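Side-chain contacts in SmhA (Serratia marcescens, PDB 7A27), which is one of three proteins making up the alpha-pore-forming toxin Smh, and probably acts with its two partners to open pores in target-cell membranes: residues Q24-Q29 and A357-L362; S30-L35 and Q63-F68. All coordinates share one frame; numbering follows the deposited sequence.

Contact 1. Residues Q24-Q29 and A357-L362; sequences QALLNQ and AGNNIL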
loop_
_atom_site.group_PDB
_atom_site.type_symbol
_atom_site.label_atom_id
_atom_site.label_comp_id
_atom_site.label_asym_id
_atom_site.label_seq_id
_atom_site.Cartn_x
_atom_site.Cartn_y
_atom_site.Cartn_z
ATOM N N GLN A 24 0.626 3.259 -0.477
ATOM C CA GLN A 24 -0.186 2.631 0.595
ATOM C C GLN A 24 0.064 1.128 0.601
ATOM O O GLN A 24 0.265 0.595 1.685
ATOM C CB GLN A 24 -1.665 2.990 0.427
ATOM C CG GLN A 24 -1.953 4.489 0.390
ATOM C CD GLN A 24 -1.645 5.257 1.656
ATOM O OE1 GLN A 24 -1.308 4.710 2.707
ATOM N NE2 GLN A 24 -1.772 6.569 1.570
ATOM N N ALA A 25 0.067 0.468 -0.550
ATOM C CA ALA A 25 0.278 -0.997 -0.664
ATOM C C ALA A 25 1.628 -1.373 -0.063
ATOM O O ALA A 25 1.656 -2.363 0.659
ATOM C CB ALA A 25 0.187 -1.471 -2.099
ATOM N N LEU A 26 2.708 -0.639 -0.352
ATOM C CA LEU A 26 4.056 -0.933 0.198
ATOM C C LEU A 26 4.007 -0.809 1.717
ATOM O O LEU A 26 4.545 -1.679 2.394
ATOM C CB LEU A 26 5.098 0.033 -0.368
ATOM C CG LEU A 26 5.500 -0.188 -1.815
ATOM C CD1 LEU A 26 6.317 0.986 -2.320
ATOM C CD2 LEU A 26 6.269 -1.472 -1.986
ATOM N N LEU A 27 3.431 0.271 2.224
ATOM C CA LEU A 27 3.306 0.496 3.680
ATOM C C LEU A 27 2.464 -0.647 4.269
ATOM O O LEU A 27 2.869 -1.206 5.282
ATOM C CB LEU A 27 2.696 1.875 3.951
ATOM C CG LEU A 27 2.575 2.244 5.421
ATOM C CD1 LEU A 27 3.899 2.132 6.120
ATOM C CD2 LEU A 27 2.060 3.649 5.596
ATOM N N ASN A 28 1.372 -1.040 3.621
ATOM C CA ASN A 28 0.460 -2.091 4.137
ATOM C C ASN A 28 1.204 -3.434 4.133
ATOM O O ASN A 28 0.852 -4.319 4.926
ATOM C CB ASN A 28 -0.842 -2.165 3.338
ATOM C CG ASN A 28 -2.000 -2.706 4.157
ATOM O OD1 ASN A 28 -1.973 -2.672 5.389
ATOM N ND2 ASN A 28 -3.031 -3.188 3.477
ATOM N N GLN A 29 2.198 -3.579 3.268
ATOM C CA GLN A 29 3.062 -4.784 3.180
ATOM C C GLN A 29 3.837 -4.858 4.505
ATOM O O GLN A 29 3.897 -5.965 5.095
ATOM C CB GLN A 29 3.940 -4.655 1.926
ATOM C CG GLN A 29 4.675 -5.904 1.495
ATOM C CD GLN A 29 5.430 -5.716 0.192
ATOM O OE1 GLN A 29 5.636 -4.611 -0.287
ATOM N NE2 GLN A 29 5.868 -6.814 -0.410
ATOM N N ALA A 357 9.203 -6.415 -4.247
ATOM C CA ALA A 357 10.059 -7.609 -4.052
ATOM C C ALA A 357 10.892 -7.421 -2.783
ATOM O O ALA A 357 10.836 -8.311 -1.920
ATOM C CB ALA A 357 10.937 -7.861 -5.254
ATOM N N GLY A 358 11.599 -6.290 -2.672
ATOM C CA GLY A 358 12.544 -5.975 -1.580
ATOM C C GLY A 358 11.850 -5.771 -0.250
ATOM O O GLY A 358 12.363 -6.276 0.778
ATOM N N ASN A 359 10.696 -5.104 -0.277
ATOM C CA ASN A 359 9.903 -4.743 0.925
ATOM C C ASN A 359 9.089 -5.940 1.432
ATOM O O ASN A 359 8.225 -5.698 2.306
ATOM C CB ASN A 359 8.980 -3.555 0.642
ATOM C CG ASN A 359 8.412 -2.921 1.895
ATOM O OD1 ASN A 359 9.101 -2.815 2.910
ATOM N ND2 ASN A 359 7.159 -2.500 1.831
ATOM N N ASN A 360 9.368 -7.167 0.961
ATOM C CA ASN A 360 8.642 -8.385 1.405
ATOM C C ASN A 360 9.121 -8.786 2.801
ATOM O O ASN A 360 8.398 -9.537 3.469
ATOM C CB ASN A 360 8.796 -9.582 0.469
ATOM C CG ASN A 360 7.860 -10.712 0.863
ATOM O OD1 ASN A 360 6.651 -10.514 1.023
ATOM N ND2 ASN A 360 8.392 -11.904 1.040
ATOM N N ILE A 361 10.299 -8.318 3.209
ATOM C CA ILE A 361 10.909 -8.634 4.533
ATOM C C ILE A 361 11.020 -7.336 5.347
ATOM O O ILE A 361 11.340 -6.295 4.759
ATOM C CB ILE A 361 12.258 -9.376 4.368
ATOM C CG1 ILE A 361 12.837 -9.796 5.726
ATOM C CG2 ILE A 361 13.246 -8.553 3.559
ATOM C CD1 ILE A 361 11.931 -10.689 6.585
ATOM N N LEU A 362 10.721 -7.401 6.651
ATOM C CA LEU A 362 10.771 -6.271 7.622
ATOM C C LEU A 362 11.909 -6.557 8.594
ATOM O O LEU A 362 11.693 -7.106 9.673
ATOM C CB LEU A 362 9.427 -6.182 8.350
ATOM C CG LEU A 362 9.205 -4.955 9.232
ATOM C CD1 LEU A 362 9.136 -3.699 8.373
ATOM C CD2 LEU A 362 7.925 -5.106 10.063
#

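Contact 2. Residues S30-L35 and Q63-F68; sequences SYSNLL and QQAQVF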
loop_
_atom_site.group_PDB
_atom_site.type_symbol
_atom_site.label_atom_id
_atom_site.label_comp_id
_atom_site.label_asym_id
_atom_site.label_seq_id
_atom_site.Cartn_x
_atom_site.Cartn_y
_atom_site.Cartn_z
ATOM N N SER A 30 4.361 -3.707 4.970
ATOM C CA SER A 30 5.168 -3.573 6.211
ATOM C C SER A 30 4.261 -3.771 7.429
ATOM O O SER A 30 4.702 -4.418 8.372
ATOM C CB SER A 30 5.912 -2.252 6.276
ATOM O OG SER A 30 6.815 -2.090 5.190
ATOM N N TYR A 31 3.031 -3.264 7.406
ATOM C CA TYR A 31 2.057 -3.436 8.518
ATOM C C TYR A 31 1.607 -4.894 8.586
ATOM O O TYR A 31 1.311 -5.345 9.686
ATOM C CB TYR A 31 0.878 -2.468 8.418
ATOM C CG TYR A 31 1.208 -1.023 8.689
ATOM C CD1 TYR A 31 2.123 -0.662 9.666
ATOM C CD2 TYR A 31 0.526 -0.005 8.051
ATOM C CE1 TYR A 31 2.417 0.667 9.927
ATOM C CE2 TYR A 31 0.795 1.328 8.306
ATOM C CZ TYR A 31 1.748 1.657 9.242
ATOM O OH TYR A 31 2.016 2.952 9.506
ATOM N N SER A 32 1.574 -5.608 7.464
ATOM C CA SER A 32 1.289 -7.067 7.452
ATOM C C SER A 32 2.453 -7.788 8.126
ATOM O O SER A 32 2.185 -8.664 8.959
ATOM C CB SER A 32 1.075 -7.602 6.073
ATOM O OG SER A 32 -0.009 -6.932 5.474
ATOM N N ASN A 33 3.693 -7.424 7.782
ATOM C CA ASN A 33 4.900 -8.060 8.356
ATOM C C ASN A 33 4.935 -7.804 9.866
ATOM O O ASN A 33 5.397 -8.697 10.602
ATOM C CB ASN A 33 6.180 -7.565 7.690
ATOM C CG ASN A 33 6.434 -8.214 6.349
ATOM O OD1 ASN A 33 6.251 -9.430 6.183
ATOM N ND2 ASN A 33 6.894 -7.407 5.399
ATOM N N LEU A 34 4.462 -6.639 10.309
ATOM C CA LEU A 34 4.469 -6.278 11.743
ATOM C C LEU A 34 3.486 -7.198 12.479
ATOM O O LEU A 34 3.856 -7.719 13.520
ATOM C CB LEU A 34 4.103 -4.801 11.909
ATOM C CG LEU A 34 4.135 -4.277 13.340
ATOM C CD1 LEU A 34 5.550 -4.237 13.896
ATOM C CD2 LEU A 34 3.523 -2.902 13.408
ATOM N N LEU A 35 2.285 -7.404 11.941
ATOM C CA LEU A 35 1.241 -8.284 12.544
ATOM C C LEU A 35 1.712 -9.737 12.636
ATOM O O LEU A 35 1.304 -10.430 13.625
ATOM C CB LEU A 35 -0.019 -8.213 11.687
ATOM C CG LEU A 35 -0.894 -6.994 11.927
ATOM C CD1 LEU A 35 -1.958 -6.934 10.851
ATOM C CD2 LEU A 35 -1.522 -7.047 13.309
ATOM N N GLN A 63 -4.049 -14.169 9.654
ATOM C CA GLN A 63 -4.617 -14.820 8.441
ATOM C C GLN A 63 -4.748 -13.757 7.346
ATOM O O GLN A 63 -4.281 -14.004 6.235
ATOM C CB GLN A 63 -5.966 -15.508 8.686
ATOM C CG GLN A 63 -5.909 -16.623 9.720
ATOM C CD GLN A 63 -7.196 -17.405 9.849
ATOM O OE1 GLN A 63 -7.922 -17.610 8.895
ATOM N NE2 GLN A 63 -7.484 -17.890 11.042
ATOM N N GLN A 64 -5.296 -12.579 7.657
ATOM C CA GLN A 64 -5.537 -11.518 6.643
ATOM C C GLN A 64 -4.225 -10.863 6.214
ATOM O O GLN A 64 -4.160 -10.424 5.047
ATOM C CB GLN A 64 -6.545 -10.506 7.174
ATOM C CG GLN A 64 -7.902 -11.147 7.413
ATOM C CD GLN A 64 -8.335 -11.924 6.193
ATOM O OE1 GLN A 64 -8.165 -11.488 5.051
ATOM N NE2 GLN A 64 -8.864 -13.111 6.428
ATOM N N ALA A 65 -3.244 -10.798 7.120
ATOM C CA ALA A 65 -1.896 -10.249 6.855
ATOM C C ALA A 65 -1.185 -11.182 5.876
ATOM O O ALA A 65 -0.627 -10.671 4.898
ATOM C CB ALA A 65 -1.117 -10.095 8.135
ATOM N N GLN A 66 -1.203 -12.490 6.138
ATOM C CA GLN A 66 -0.625 -13.519 5.229
ATOM C C GLN A 66 -1.300 -13.412 3.854
ATOM O O GLN A 66 -0.569 -13.385 2.859
ATOM C CB GLN A 66 -0.774 -14.917 5.827
ATOM C CG GLN A 66 -0.428 -16.070 4.888
ATOM C CD GLN A 66 -0.667 -17.407 5.551
ATOM O OE1 GLN A 66 -0.342 -17.616 6.723
ATOM N NE2 GLN A 66 -1.229 -18.343 4.803
ATOM N N VAL A 67 -2.630 -13.322 3.795
ATOM C CA VAL A 67 -3.364 -13.243 2.500
ATOM C C VAL A 67 -2.881 -12.010 1.721
ATOM O O VAL A 67 -2.512 -12.153 0.533
ATOM C CB VAL A 67 -4.888 -13.254 2.681
ATOM C CG1 VAL A 67 -5.595 -12.917 1.383
ATOM C CG2 VAL A 67 -5.378 -14.601 3.173
ATOM N N PHE A 68 -2.877 -10.840 2.345
ATOM C CA PHE A 68 -2.385 -9.606 1.693
ATOM C C PHE A 68 -0.952 -9.822 1.184
ATOM O O PHE A 68 -0.690 -9.578 -0.006
ATOM C CB PHE A 68 -2.397 -8.402 2.635
ATOM C CG PHE A 68 -1.984 -7.129 1.939
ATOM C CD1 PHE A 68 -2.890 -6.422 1.174
ATOM C CD2 PHE A 68 -0.685 -6.665 2.003
ATOM C CE1 PHE A 68 -2.507 -5.276 0.502
ATOM C CE2 PHE A 68 -0.319 -5.490 1.359
ATOM C CZ PHE A 68 -1.222 -4.808 0.598
#

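Contact 1. Residues Q24-Q29 and A357-L362
The side-chain amide of Gln29 offers one of its faces to the peptide group that joins Asn359 to Asn360, while the side-chain amide of Asn359 stands nearly upright to that of Gln29, the two amide planes 80° apart. Asn359 O lies almost directly above Gln29 CD at 3.5 Å, and Asn360 CA lies over the nitrogen end of the same face, 3.7 Å from Gln29 NE2. The peptide plane and the Gln29 amide lie roughly parallel. Val73 of helix 48-96 also touches Gln29. Beyond the nitrogen of the Asn359 amide, nearly in line with its CG-ND2 bond, Leu26 O lies 2.8 Å from Asn359 ND2. Tilted well above the Gln29 plane, Asn359 ND2 gives Gln29 OE1 a weak hydrogen bond of 3.4 Å with an N-H...O angle of 135°. The two side chains run past each other in opposite senses. Gln29 achieves its reach by an extended chain, with CG anti to the backbone N (chi1 -167°); Gln29 NE2 then finds its strongest partner in Tyr356 O, near the end of helix 325-358.

Asn359 is the first residue to leave that helix and belongs to the type I turn Gly358 to Ile361. Ser30 OG is a weak hydrogen-bond partner of its ND2. The apolar part of Leu26 flanks the same nitrogen, with Leu26 CB 3.9 Å from Asn359 ND2.

The contact illustrates how a buried glutamine can hold a helix end: the nitrogen's bond to Tyr356 O is the main link, and the oxygen adds only the weak one from Asn359. Asn359 belongs to a calcium site observed for this protein, though no calcium is bound here; its weak bonds to Gln29 and Ser30 may restrict how the amide is turned, but how Asn359 meets the metal is not settled by this model.

Contact 2. Residues S30-L35 and Q63-F68
In the elongated helical bundle of this toxin component, helices 14-37 and 48-96 pass each other at Ser32 and Ala65. The two short segments run closer to antiparallel than to perpendicular, 140° between their directions, with axes 8.7 Å apart. Small residues permit this: Ser32 CA and Ala65 CA are 4.5 Å from each other, and Ala65 CB rests against the backbone of helix 14-37, 3.7 Å from Ser32 O. Ser32 CB lies 3.9 Å from Ala65 CB, and one turn on Leu35 CB adds an apolar touch to Ala65 CB at 4.2 Å.

The hydroxyl of Ser32 lies beside its own backbone N (chi1 -59°), a position from which it hydrogen-bonds Asn28 O one turn earlier. The same oxygen approaches the Phe68 ring obliquely, with Ser32 OG 3.5 Å from Phe68 CD2. Phe287 of helix 272-299 touches both Ser32 and Leu35.

No hydrogen bond links the two segments. The hydroxyl's hydrogen bond stays within its own helix, so a buried serine can sit in an interface joined by van der Waals contact alone.

In the fold
Successive turns of helix 14-37 serve both contacts, whose centres lie 10 Å apart: its residues 24-29 meet the end of helix 325-358, and residues 30-35 meet helix 48-96. The two also touch directly. Asn33 ND2 gives a weak hydrogen bond of 3.2 Å to Asn360 O, and Leu362 CB lies 3.6 Å from Asn33 CB. The side chain of Asn28 also lies against Phe68. The side chain of Phe68 is about 8 Å from that of the calcium-site residue Asn359, so contact 2 lies near Asn359 without including it.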